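Local coordinates for protein O-succinylhomoserine sulfhydrylase (Mycobacterium tuberculosis, PDB 3NDN) that probably catalyses the pyridoxal 5'-phosphate-dependent formation of L-homocysteine from O-succinyl-L-homoserine and hydrogen sulfide in methionine biosynthesis, at residues A[43-48]-A[270-275]; A[124-129]-A[157-162]; A[172-177]-A[199-204]; A[209-214]-A[319-324]. All coordinates share one frame; numbering follows the deposited sequence. Where two conformers were deposited one is given.

Interaction 1. Residues A[43-48]-A[270-275]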
loop_
_atom_site.group_PDB
_atom_site.type_symbol
_atom_site.label_atom_id
_atom_site.label_comp_id
_atom_site.label_asym_id
_atom_site.label_seq_id
_atom_site.Cartn_x
_atom_site.Cartn_y
_atom_site.Cartn_z
ATOM N N GLU A 43 -11.753 4.969 14.158
ATOM C CA GLU A 43 -11.000 3.782 13.780
ATOM C C GLU A 43 -10.031 3.376 14.903
ATOM O O GLU A 43 -9.407 4.234 15.530
ATOM C CB GLU A 43 -10.235 4.030 12.452
ATOM C CG GLU A 43 -9.120 5.103 12.499
ATOM C CD GLU A 43 -9.594 6.560 12.446
ATOM O OE1 GLU A 43 -10.796 6.825 12.199
ATOM O OE2 GLU A 43 -8.733 7.471 12.610
ATOM N N THR A 44 -9.904 2.073 15.139
ATOM C CA THR A 44 -8.972 1.536 16.152
ATOM C C THR A 44 -7.495 1.684 15.748
ATOM O O THR A 44 -6.674 2.249 16.503
ATOM C CB THR A 44 -9.292 0.072 16.475
ATOM O OG1 THR A 44 -10.634 0.008 16.970
ATOM C CG2 THR A 44 -8.329 -0.469 17.560
ATOM N N ALA A 45 -7.184 1.182 14.551
ATOM C CA ALA A 45 -5.861 1.299 13.926
ATOM C C ALA A 45 -5.632 2.618 13.186
ATOM O O ALA A 45 -6.587 3.253 12.693
ATOM C CB ALA A 45 -5.626 0.103 12.994
ATOM N N GLU A 46 -4.362 3.015 13.111
ATOM C CA GLU A 46 -3.921 4.308 12.566
ATOM C C GLU A 46 -4.196 4.510 11.054
ATOM O O GLU A 46 -3.827 3.683 10.227
ATOM C CB GLU A 46 -2.440 4.557 12.897
ATOM C CG GLU A 46 -2.099 4.657 14.422
ATOM C CD GLU A 46 -1.964 3.291 15.126
ATOM O OE1 GLU A 46 -2.372 2.228 14.572
ATOM O OE2 GLU A 46 -1.443 3.283 16.261
ATOM N N ALA A 47 -4.869 5.611 10.720
ATOM C CA ALA A 47 -5.249 5.923 9.337
ATOM C C ALA A 47 -4.088 6.426 8.462
ATOM O O ALA A 47 -3.144 7.057 8.966
ATOM C CB ALA A 47 -6.379 6.964 9.341
ATOM N N MET A 48 -4.176 6.164 7.153
ATOM C CA MET A 48 -3.144 6.601 6.171
ATOM C C MET A 48 -3.707 7.672 5.231
ATOM O O MET A 48 -4.599 7.374 4.438
ATOM C CB MET A 48 -2.670 5.399 5.343
ATOM C CG MET A 48 -1.433 5.662 4.465
ATOM S SD MET A 48 -1.211 4.399 3.182
ATOM C CE MET A 48 -0.581 3.015 4.131
ATOM N N LEU A 270 6.446 2.403 9.352
ATOM C CA LEU A 270 7.352 2.650 10.459
ATOM C C LEU A 270 6.667 2.846 11.820
ATOM O O LEU A 270 7.166 2.355 12.808
ATOM C CB LEU A 270 8.296 3.826 10.138
ATOM C CG LEU A 270 9.192 3.623 8.904
ATOM C CD1 LEU A 270 10.054 4.860 8.618
ATOM C CD2 LEU A 270 10.084 2.381 9.043
ATOM N N LEU A 271 5.548 3.579 11.873
ATOM C CA LEU A 271 4.820 3.780 13.140
ATOM C C LEU A 271 4.223 2.475 13.695
ATOM O O LEU A 271 4.121 2.296 14.925
ATOM C CB LEU A 271 3.723 4.892 12.981
ATOM C CG LEU A 271 2.434 4.651 12.182
ATOM C CD1 LEU A 271 1.317 3.967 13.082
ATOM C CD2 LEU A 271 1.869 5.946 11.578
ATOM N N LYS A 272 3.851 1.552 12.804
ATOM C CA LYS A 272 3.348 0.264 13.230
ATOM C C LYS A 272 4.567 -0.593 13.659
ATOM O O LYS A 272 4.461 -1.389 14.577
ATOM C CB LYS A 272 2.542 -0.430 12.110
ATOM C CG LYS A 272 1.244 0.310 11.680
ATOM C CD LYS A 272 0.242 0.515 12.851
ATOM C CE LYS A 272 -0.558 -0.741 13.149
ATOM N NZ LYS A 272 -1.520 -0.545 14.301
ATOM N N GLY A 273 5.720 -0.382 13.029
ATOM C CA GLY A 273 6.966 -1.083 13.485
ATOM C C GLY A 273 7.364 -0.689 14.913
ATOM O O GLY A 273 7.929 -1.497 15.673
ATOM N N LEU A 274 7.065 0.552 15.287
ATOM C CA LEU A 274 7.441 1.062 16.618
ATOM C C LEU A 274 6.659 0.344 17.746
ATOM O O LEU A 274 7.119 0.272 18.890
ATOM C CB LEU A 274 7.251 2.577 16.691
ATOM C CG LEU A 274 8.290 3.478 15.986
ATOM C CD1 LEU A 274 7.804 4.930 16.063
ATOM C CD2 LEU A 274 9.704 3.335 16.597
ATOM N N GLU A 275 5.510 -0.230 17.408
ATOM C CA GLU A 275 4.689 -0.976 18.409
ATOM C C GLU A 275 5.388 -2.231 18.945
ATOM O O GLU A 275 5.204 -2.598 20.112
ATOM C CB GLU A 275 3.338 -1.366 17.839
ATOM C CG GLU A 275 2.449 -0.160 17.444
ATOM C CD GLU A 275 1.076 -0.539 16.914
ATOM O OE1 GLU A 275 0.679 -1.737 16.988
ATOM O OE2 GLU A 275 0.361 0.387 16.441
#
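Glu-46 meets residues 271, 272 and 275 with its whole side chain: the aliphatic part lies against Leu-271 and the carboxylate turns to the ammonium of Lys-272, which it shares with Glu-275. Leu-271 and Glu-46 run alongside one another, head to tail, and the methyl CD1 of Leu-271 comes 3.7 Å from CG of Glu-46 and 3.8 Å from its CB. The bend of the Glu-46 chain at chi2 (81°) carries the carboxylate past that methyl to the lysine. Lys-272, itself folded at chi2 and chi3, crosses at a slant and brings NZ to 2.9 Å from Glu-46 OE1. The ammonium lies on the syn side of that oxygen but 25° out of the carboxylate plane. The same NZ bonds Glu-275 OE2 at 3.0 Å, again syn and out of plane, and therefore bridges both segments. This is a buried salt-bridge network at a subunit interface of the homotetramer, where the loop between helices 27-33 and 59-66 runs beside neighbouring chains. The two carboxylates approach from opposite directions with their planes 42° apart, and OE2 of Glu-46 lies only 3.4 Å from OE2 of Glu-275. Both are acceptors, so the pair is not a bond; the repulsion is probably offset by Arg-89, which forms salt bridges with both oxygens, and by Lys-364 of another subunit, which does the same. Glu-275 uses its second oxygen, OE1, to accept from Gln-232 of that subunit. Ala-45 CB touches the network lightly, 4.4 Å from Lys-272 NZ.

Interaction 2. Residues A[124-129]-A[157-162]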
loop_
_atom_site.group_PDB
_atom_site.type_symbol
_atom_site.label_atom_id
_atom_site.label_comp_id
_atom_site.label_asym_id
_atom_site.label_seq_id
_atom_site.Cartn_x
_atom_site.Cartn_y
_atom_site.Cartn_z
ATOM N N VAL A 124 33.926 19.088 14.355
ATOM C CA VAL A 124 34.865 18.064 14.841
ATOM C C VAL A 124 34.180 16.683 14.851
ATOM O O VAL A 124 33.174 16.487 15.533
ATOM C CB VAL A 124 35.437 18.415 16.242
ATOM C CG1 VAL A 124 36.354 17.310 16.754
ATOM C CG2 VAL A 124 36.195 19.748 16.190
ATOM N N ALA A 125 34.737 15.728 14.111
ATOM C CA ALA A 125 34.082 14.421 13.949
ATOM C C ALA A 125 35.024 13.278 14.267
ATOM O O ALA A 125 36.222 13.407 14.051
ATOM C CB ALA A 125 33.560 14.276 12.520
ATOM N N ALA A 126 34.489 12.164 14.777
ATOM C CA ALA A 126 35.258 10.911 14.897
ATOM C C ALA A 126 35.522 10.343 13.499
ATOM O O ALA A 126 34.736 10.573 12.576
ATOM C CB ALA A 126 34.512 9.892 15.749
ATOM N N ARG A 127 36.615 9.598 13.351
ATOM C CA ARG A 127 37.044 9.069 12.048
ATOM C C ARG A 127 36.339 7.757 11.690
ATOM O O ARG A 127 36.136 7.466 10.507
ATOM C CB ARG A 127 38.578 8.884 12.005
ATOM C CG ARG A 127 39.161 8.866 10.584
ATOM C CD ARG A 127 40.699 8.820 10.568
ATOM N NE ARG A 127 41.327 10.138 10.728
ATOM C CZ ARG A 127 41.901 10.579 11.851
ATOM N NH1 ARG A 127 41.936 9.829 12.948
ATOM N NH2 ARG A 127 42.446 11.789 11.880
ATOM N N SER A 128 35.948 6.983 12.703
ATOM C CA SER A 128 35.375 5.648 12.477
ATOM C C SER A 128 33.869 5.692 12.265
ATOM O O SER A 128 33.090 5.438 13.199
ATOM C CB SER A 128 35.727 4.688 13.617
ATOM O OG SER A 128 37.114 4.385 13.614
ATOM N N LEU A 129 33.473 6.007 11.032
ATOM C CA LEU A 129 32.067 6.217 10.680
ATOM C C LEU A 129 31.566 5.291 9.567
ATOM O O LEU A 129 32.360 4.727 8.800
ATOM C CB LEU A 129 31.828 7.681 10.275
ATOM C CG LEU A 129 32.272 8.821 11.215
ATOM C CD1 LEU A 129 32.236 10.168 10.508
ATOM C CD2 LEU A 129 31.431 8.878 12.495
ATOM N N SER A 157 42.184 12.771 24.793
ATOM C CA SER A 157 43.179 13.842 24.670
ATOM C C SER A 157 43.143 14.482 23.272
ATOM O O SER A 157 43.485 15.651 23.116
ATOM C CB SER A 157 44.591 13.380 25.070
ATOM O OG SER A 157 45.164 12.497 24.127
ATOM N N GLN A 158 42.704 13.719 22.272
ATOM C CA GLN A 158 42.557 14.241 20.908
ATOM C C GLN A 158 41.297 15.108 20.803
ATOM O O GLN A 158 41.309 16.140 20.129
ATOM C CB GLN A 158 42.500 13.119 19.867
ATOM C CG GLN A 158 43.784 12.334 19.684
ATOM C CD GLN A 158 43.694 11.310 18.560
ATOM O OE1 GLN A 158 43.180 11.594 17.479
ATOM N NE2 GLN A 158 44.199 10.109 18.818
ATOM N N TRP A 159 40.217 14.670 21.465
ATOM C CA TRP A 159 38.994 15.464 21.592
ATOM C C TRP A 159 39.308 16.803 22.278
ATOM O O TRP A 159 38.831 17.859 21.851
ATOM C CB TRP A 159 37.921 14.707 22.397
ATOM C CG TRP A 159 37.139 13.605 21.645
ATOM C CD1 TRP A 159 37.241 12.250 21.842
ATOM C CD2 TRP A 159 36.133 13.783 20.623
ATOM N NE1 TRP A 159 36.369 11.577 21.006
ATOM C CE2 TRP A 159 35.683 12.489 20.246
ATOM C CE3 TRP A 159 35.574 14.904 19.989
ATOM C CZ2 TRP A 159 34.700 12.286 19.251
ATOM C CZ3 TRP A 159 34.598 14.705 18.994
ATOM C CH2 TRP A 159 34.167 13.403 18.643
ATOM N N GLU A 160 40.106 16.753 23.345
ATOM C CA GLU A 160 40.443 17.967 24.089
ATOM C C GLU A 160 41.205 18.968 23.211
ATOM O O GLU A 160 40.854 20.153 23.174
ATOM C CB GLU A 160 41.202 17.638 25.383
ATOM C CG GLU A 160 41.454 18.856 26.271
ATOM C CD GLU A 160 41.576 18.507 27.750
ATOM O OE1 GLU A 160 41.799 17.319 28.086
ATOM O OE2 GLU A 160 41.447 19.432 28.582
ATOM N N ARG A 161 42.206 18.484 22.477
ATOM C CA ARG A 161 43.004 19.343 21.578
ATOM C C ARG A 161 42.196 19.957 20.427
ATOM O O ARG A 161 42.349 21.139 20.128
ATOM C CB ARG A 161 44.248 18.608 21.053
ATOM C CG ARG A 161 45.284 18.310 22.152
ATOM C CD ARG A 161 46.631 17.833 21.594
ATOM N NE ARG A 161 46.560 16.512 20.950
ATOM C CZ ARG A 161 46.688 15.343 21.582
ATOM N NH1 ARG A 161 46.885 15.296 22.895
ATOM N NH2 ARG A 161 46.611 14.210 20.898
ATOM N N ALA A 162 41.342 19.161 19.787
ATOM C CA ALA A 162 40.490 19.662 18.696
ATOM C C ALA A 162 39.447 20.668 19.169
ATOM O O ALA A 162 39.072 21.567 18.414
ATOM C CB ALA A 162 39.813 18.506 17.962
#
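Trp-159 and Ala-162, on helix 156-162, pack on Val-124 and Ala-126 of strand 122-126, an inner strand of the central sheet. The short axes of strand and helix run nearly antiparallel, 163° between their directions, with a closest approach of 9.9 Å. Val-124 is the hub on the strand. With CG1 anti to the backbone N (chi1 177°), it places this one methyl 3.9 Å from Ala-162 CB and 3.9 Å from Trp-159 CZ3, wedging it between the small and the large residue of the helix. The helix belongs to a right-handed beta-alpha-beta crossover from strand 147-151 to strand 169-173, and 122-126 is the strand it skips, lying between those two in the parallel part of the sheet. The indole passes Val-124 pointing the other way and reaches along the strand, its six-membered ring lying obliquely against the backbone of residues 124-126: CH2 of Trp-159 lies 4.1 Å from the amide N of Ala-126. Ala-126 CB adds a looser contact, 4.2 Å from Trp-159 CZ2. The side-chain contacts are apolar, and the two segments meet by van der Waals packing. The indole N-H is held from outside them, NE1 of Trp-159 donating to the carbonyl of Gly-153, while Val-188 and Leu-191 of helix 185-194 pack against the ring.

Interaction 3. Residues A[172-177]-A[199-204]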
loop_
_atom_site.group_PDB
_atom_site.type_symbol
_atom_site.label_atom_id
_atom_site.label_comp_id
_atom_site.label_asym_id
_atom_site.label_seq_id
_atom_site.Cartn_x
_atom_site.Cartn_y
_atom_site.Cartn_z
ATOM N N PHE A 172 29.554 11.908 16.092
ATOM C CA PHE A 172 30.141 10.553 16.209
ATOM C C PHE A 172 29.060 9.450 16.278
ATOM O O PHE A 172 27.891 9.757 16.525
ATOM C CB PHE A 172 31.107 10.435 17.415
ATOM C CG PHE A 172 30.466 10.710 18.776
ATOM C CD1 PHE A 172 29.841 9.692 19.496
ATOM C CD2 PHE A 172 30.535 11.984 19.349
ATOM C CE1 PHE A 172 29.252 9.939 20.754
ATOM C CE2 PHE A 172 29.953 12.253 20.606
ATOM C CZ PHE A 172 29.307 11.226 21.319
ATOM N N GLU A 173 29.472 8.199 16.038
ATOM C CA GLU A 173 28.662 6.987 16.282
ATOM C C GLU A 173 29.310 6.181 17.411
ATOM O O GLU A 173 30.543 6.155 17.515
ATOM C CB GLU A 173 28.634 6.071 15.048
ATOM C CG GLU A 173 28.083 6.678 13.754
ATOM C CD GLU A 173 28.528 5.907 12.501
ATOM O OE1 GLU A 173 28.794 4.677 12.597
ATOM O OE2 GLU A 173 28.616 6.533 11.418
ATOM N N THR A 174 28.490 5.523 18.244
ATOM C CA THR A 174 28.997 4.571 19.256
ATOM C C THR A 174 27.946 3.494 19.595
ATOM O O THR A 174 26.785 3.825 19.811
ATOM C CB THR A 174 29.532 5.274 20.557
ATOM O OG1 THR A 174 30.113 4.297 21.436
ATOM C CG2 THR A 174 28.430 6.035 21.304
ATOM N N PRO A 175 28.329 2.204 19.555
ATOM C CA PRO A 175 29.605 1.630 19.078
ATOM C C PRO A 175 29.831 1.892 17.578
ATOM O O PRO A 175 28.870 2.230 16.880
ATOM C CB PRO A 175 29.428 0.125 19.304
ATOM C CG PRO A 175 28.311 -0.009 20.338
ATOM C CD PRO A 175 27.394 1.156 20.028
ATOM N N SER A 176 31.072 1.728 17.104
ATOM C CA SER A 176 31.411 1.851 15.664
ATOM C C SER A 176 31.155 0.538 14.927
ATOM O O SER A 176 30.922 -0.493 15.551
ATOM C CB SER A 176 32.864 2.307 15.451
ATOM O OG SER A 176 33.802 1.263 15.714
ATOM N N ASN A 177 31.192 0.580 13.601
ATOM C CA ASN A 177 30.906 -0.595 12.787
ATOM C C ASN A 177 31.966 -0.727 11.695
ATOM O O ASN A 177 32.130 0.185 10.890
ATOM C CB ASN A 177 29.493 -0.467 12.203
ATOM C CG ASN A 177 29.224 -1.435 11.063
ATOM O OD1 ASN A 177 29.597 -2.609 11.112
ATOM N ND2 ASN A 177 28.558 -0.938 10.024
ATOM N N VAL A 199 26.156 18.834 20.157
ATOM C CA VAL A 199 26.566 17.439 19.962
ATOM C C VAL A 199 25.508 16.624 19.201
ATOM O O VAL A 199 24.370 16.516 19.665
ATOM C CB VAL A 199 26.865 16.763 21.320
ATOM C CG1 VAL A 199 27.225 15.289 21.136
ATOM C CG2 VAL A 199 27.994 17.506 22.061
ATOM N N VAL A 200 25.885 16.056 18.049
ATOM C CA VAL A 200 24.978 15.190 17.246
ATOM C C VAL A 200 25.420 13.724 17.377
ATOM O O VAL A 200 26.520 13.370 16.951
ATOM C CB VAL A 200 24.916 15.603 15.721
ATOM C CG1 VAL A 200 23.868 14.757 14.935
ATOM C CG2 VAL A 200 24.591 17.083 15.555
ATOM N N LEU A 201 24.562 12.893 17.989
ATOM C CA LEU A 201 24.789 11.449 18.147
ATOM C C LEU A 201 23.984 10.643 17.116
ATOM O O LEU A 201 22.776 10.813 17.031
ATOM C CB LEU A 201 24.362 10.990 19.562
ATOM C CG LEU A 201 24.377 9.487 19.893
ATOM C CD1 LEU A 201 25.815 8.951 19.973
ATOM C CD2 LEU A 201 23.607 9.163 21.210
ATOM N N ASP A 202 24.667 9.783 16.355
ATOM C CA ASP A 202 24.043 8.780 15.463
ATOM C C ASP A 202 23.907 7.496 16.286
ATOM O O ASP A 202 24.912 6.862 16.612
ATOM C CB ASP A 202 24.944 8.600 14.212
ATOM C CG ASP A 202 24.533 7.432 13.308
ATOM O OD1 ASP A 202 23.903 6.455 13.780
ATOM O OD2 ASP A 202 24.875 7.487 12.098
ATOM N N ASN A 203 22.665 7.146 16.651
ATOM C CA ASN A 203 22.369 6.073 17.617
ATOM C C ASN A 203 21.791 4.787 16.981
ATOM O O ASN A 203 21.083 4.025 17.651
ATOM C CB ASN A 203 21.403 6.599 18.706
ATOM C CG ASN A 203 21.430 5.762 19.980
ATOM O OD1 ASN A 203 22.485 5.273 20.394
ATOM N ND2 ASN A 203 20.263 5.583 20.604
ATOM N N VAL A 204 22.132 4.538 15.715
ATOM C CA VAL A 204 21.542 3.431 14.925
ATOM C C VAL A 204 21.905 2.021 15.439
ATOM O O VAL A 204 21.027 1.160 15.555
ATOM C CB VAL A 204 21.850 3.580 13.402
ATOM C CG1 VAL A 204 21.217 2.443 12.602
ATOM C CG2 VAL A 204 21.323 4.925 12.883
HETATM O O HOH W 1 24.505 3.419 18.433
#
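Phe-172 and Leu-201 pair as neighbours on parallel strands 169-173 and 198-202, the two strands of a beta-alpha-beta unit whose crossover is helix 185-194, in the central sheet of this fold type I pyridoxal-phosphate enzyme. Among the backbone bonds, Asp-202 N to Phe-172 O is nearly straight, 3.2 Å with an angle of 176° at the hydrogen. The bond from Phe-172 N to Val-200 O is weak, at 3.5 Å. Beyond them the strands part, and the buried amide N of Thr-174 has no partner in the model; a cis peptide before Pro-175 follows.

The apolar contacts lie on the face that carries Phe-172 and Leu-201, against helix 185-194. Phe-172 has its CG between its own backbone N and carbonyl carbon (chi1 60°), which lays the ring at a slant across Leu-201 and Val-199. Its CE1 comes 3.7 Å from Leu-201 CD1, and its CE2 4.1 Å from Val-199 CG1. Thr-174 CG2 touches the same leucine methyl.

The acidic pair occupies the other face. Glu-173 and Asp-202 lie side by side and point the same way, CG to CG 3.7 Å, their carboxylate planes 40° apart; Glu-173 OE2 accepts from the backbone N of Phe-130. Asp-202 OD2 lies close to N1 of the cofactor on the modified lysine at position 227, a place consistent with the aspartate that faces the pyridine nitrogen in this fold type. The other oxygen of Asp-202, OD1, closes an Asx turn, accepting from Val-204 N at 3.2 Å, nearly in line with the CG-OD1 bond.

Interaction 4. Residues A[209-214]-A[319-324]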
loop_
_atom_site.group_PDB
_atom_site.type_symbol
_atom_site.label_atom_id
_atom_site.label_comp_id
_atom_site.label_asym_id
_atom_site.label_seq_id
_atom_site.Cartn_x
_atom_site.Cartn_y
_atom_site.Cartn_z
ATOM N N LEU A 209 16.340 1.775 22.811
ATOM C CA LEU A 209 16.053 0.861 23.891
ATOM C C LEU A 209 17.305 0.534 24.722
ATOM O O LEU A 209 17.186 0.189 25.902
ATOM C CB LEU A 209 15.380 -0.400 23.360
ATOM C CG LEU A 209 13.863 -0.344 23.129
ATOM C CD1 LEU A 209 13.406 0.842 22.283
ATOM C CD2 LEU A 209 13.415 -1.631 22.505
ATOM N N LEU A 210 18.487 0.634 24.113
ATOM C CA LEU A 210 19.724 0.208 24.806
ATOM C C LEU A 210 20.695 1.332 25.211
ATOM O O LEU A 210 21.593 1.099 26.018
ATOM C CB LEU A 210 20.458 -0.876 24.013
ATOM C CG LEU A 210 19.683 -2.132 23.593
ATOM C CD1 LEU A 210 20.606 -3.079 22.860
ATOM C CD2 LEU A 210 19.015 -2.831 24.801
ATOM N N GLN A 211 20.514 2.527 24.654
ATOM C CA GLN A 211 21.401 3.684 24.910
ATOM C C GLN A 211 20.606 4.987 24.736
ATOM O O GLN A 211 20.000 5.208 23.676
ATOM C CB GLN A 211 22.599 3.661 23.949
ATOM C CG GLN A 211 23.627 4.781 24.159
ATOM C CD GLN A 211 24.915 4.531 23.399
ATOM O OE1 GLN A 211 25.927 4.153 23.986
ATOM N NE2 GLN A 211 24.889 4.744 22.086
ATOM N N GLN A 212 20.606 5.840 25.763
ATOM C CA GLN A 212 19.817 7.092 25.731
ATOM C C GLN A 212 20.647 8.375 25.919
ATOM O O GLN A 212 21.144 8.666 27.015
ATOM C CB GLN A 212 18.650 7.012 26.728
ATOM C CG GLN A 212 17.541 6.084 26.230
ATOM C CD GLN A 212 16.286 6.139 27.061
ATOM O OE1 GLN A 212 16.272 5.679 28.208
ATOM N NE2 GLN A 212 15.203 6.686 26.480
ATOM N N GLY A 213 20.796 9.133 24.833
ATOM C CA GLY A 213 21.695 10.289 24.821
ATOM C C GLY A 213 21.229 11.567 25.503
ATOM O O GLY A 213 22.055 12.323 26.024
ATOM N N PHE A 214 19.926 11.837 25.489
ATOM C CA PHE A 214 19.425 13.102 26.043
ATOM C C PHE A 214 19.736 13.323 27.553
ATOM O O PHE A 214 20.215 14.400 27.915
ATOM C CB PHE A 214 17.952 13.349 25.674
ATOM C CG PHE A 214 17.744 13.738 24.214
ATOM C CD1 PHE A 214 18.124 15.000 23.752
ATOM C CD2 PHE A 214 17.183 12.841 23.305
ATOM C CE1 PHE A 214 17.939 15.368 22.389
ATOM C CE2 PHE A 214 16.997 13.199 21.949
ATOM C CZ PHE A 214 17.380 14.463 21.500
ATOM N N LYS A 319 29.235 -0.886 30.032
ATOM C CA LYS A 319 28.320 -1.096 31.180
ATOM C C LYS A 319 27.813 0.225 31.780
ATOM O O LYS A 319 26.712 0.266 32.330
ATOM C CB LYS A 319 28.963 -1.967 32.278
ATOM C CG LYS A 319 29.247 -3.442 31.893
ATOM C CD LYS A 319 27.989 -4.325 31.798
ATOM C CE LYS A 319 27.464 -4.755 33.164
ATOM N NZ LYS A 319 26.286 -5.666 33.032
ATOM N N ARG A 320 28.610 1.289 31.657
ATOM C CA ARG A 320 28.254 2.625 32.149
ATOM C C ARG A 320 27.155 3.298 31.313
ATOM O O ARG A 320 26.264 3.925 31.869
ATOM C CB ARG A 320 29.479 3.560 32.155
ATOM C CG ARG A 320 30.302 3.564 33.408
ATOM C CD ARG A 320 30.968 4.937 33.666
ATOM N NE ARG A 320 31.842 5.439 32.596
ATOM C CZ ARG A 320 33.081 5.005 32.345
ATOM N NH1 ARG A 320 33.613 4.015 33.055
ATOM N NH2 ARG A 320 33.792 5.550 31.367
ATOM N N GLN A 321 27.222 3.175 29.986
ATOM C CA GLN A 321 26.322 3.948 29.100
ATOM C C GLN A 321 25.322 3.137 28.240
ATOM O O GLN A 321 24.436 3.731 27.602
ATOM C CB GLN A 321 27.119 4.944 28.229
ATOM C CG GLN A 321 27.960 4.342 27.102
ATOM C CD GLN A 321 28.816 5.382 26.367
ATOM O OE1 GLN A 321 29.088 6.466 26.889
ATOM N NE2 GLN A 321 29.249 5.044 25.155
ATOM N N MET A 322 25.473 1.811 28.214
ATOM C CA MET A 322 24.542 0.920 27.489
ATOM C C MET A 322 23.887 -0.093 28.439
ATOM O O MET A 322 24.506 -0.516 29.420
ATOM C CB MET A 322 25.260 0.152 26.375
ATOM C CG MET A 322 26.141 0.979 25.443
ATOM S SD MET A 322 27.026 -0.046 24.233
ATOM C CE MET A 322 25.702 -0.468 23.078
ATOM N N SER A 323 22.657 -0.501 28.126
ATOM C CA SER A 323 21.915 -1.510 28.917
ATOM C C SER A 323 21.933 -2.923 28.302
ATOM O O SER A 323 21.382 -3.867 28.887
ATOM C CB SER A 323 20.469 -1.046 29.194
ATOM O OG SER A 323 19.665 -1.047 28.017
ATOM N N GLY A 324 22.589 -3.047 27.151
ATOM C CA GLY A 324 22.827 -4.322 26.462
ATOM C C GLY A 324 23.852 -4.120 25.354
ATOM O O GLY A 324 24.127 -2.980 24.972
HETATM O O HOH W 2 18.511 1.375 28.158
HETATM O O HOH W 3 28.327 2.935 23.139
HETATM O O HOH W 4 22.079 5.122 28.072
#
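Gln-211 lies beside Gln-321 and points the same way, its side chain running past the backbone that leaves helix 315-321. CB of Gln-211 is 4.1 Å from the carbonyl O of Gln-321, and CG is closer, 3.7 Å from that oxygen. With CG anti to the backbone N (chi1 -177°) and the rest extended, the amide reaches past the helix end. There OE1 lies 3.5 Å from Met-322 CG. A water donates to Gln-211 OE1 at 2.8 Å and accepts from Gln-321 NE2 at 3.1 Å, linking two amides whose planes stand 85° apart. At the tip, NE2 of Gln-211 turns to Asn-203 OD1 and Thr-174 O, while Gln-321 NE2 also donates to the carbonyl of Val-183.

The backbones meet directly just before this side chain: Ser-323 N donates to Leu-210 O, 2.9 Å with an angle of 163° at the hydrogen. Met-322 CA adds a CA-H...O contact to the same oxygen at 3.3 Å. A second water joins Leu-209 O to Ser-323 OG, and a third joins Gln-212 N to Gln-321 O, so water flanks the direct bond. Leu-210 CD2 packs 3.7 Å from Ser-323 OG. The segments that follow helices 207-210 and 315-321 are thus joined, an arrangement belonging to the seam between the large cofactor domain and the C-terminal domain of the fold type I enzymes.

How the interactions relate
Interactions 2, 3 and 4 form a continuous path through the chain, whereas interaction 1 lies apart at a subunit interface, its nearest atoms about 7 Å from interaction 4. Interactions 2 and 3, with centres 13 Å apart, share the central sheet: strands 122-126 and 169-173 are neighbours, and Trp-159 CH2 packs 4.0 Å from Phe-172 CD2. Interactions 3 and 4, centres 12 Å apart, join through the Gln-211 amide and through Pro-175 CG, 3.8 Å from Met-322 CE. Of the four, interaction 3 has a residue, Asp-202, close to the cofactor; interaction 4 connects there indirectly, Gln-211 holding the next residue. Along the sequence, interactions 2 and 3 are nested within the loop closed by interaction 1, which interaction 4 crosses.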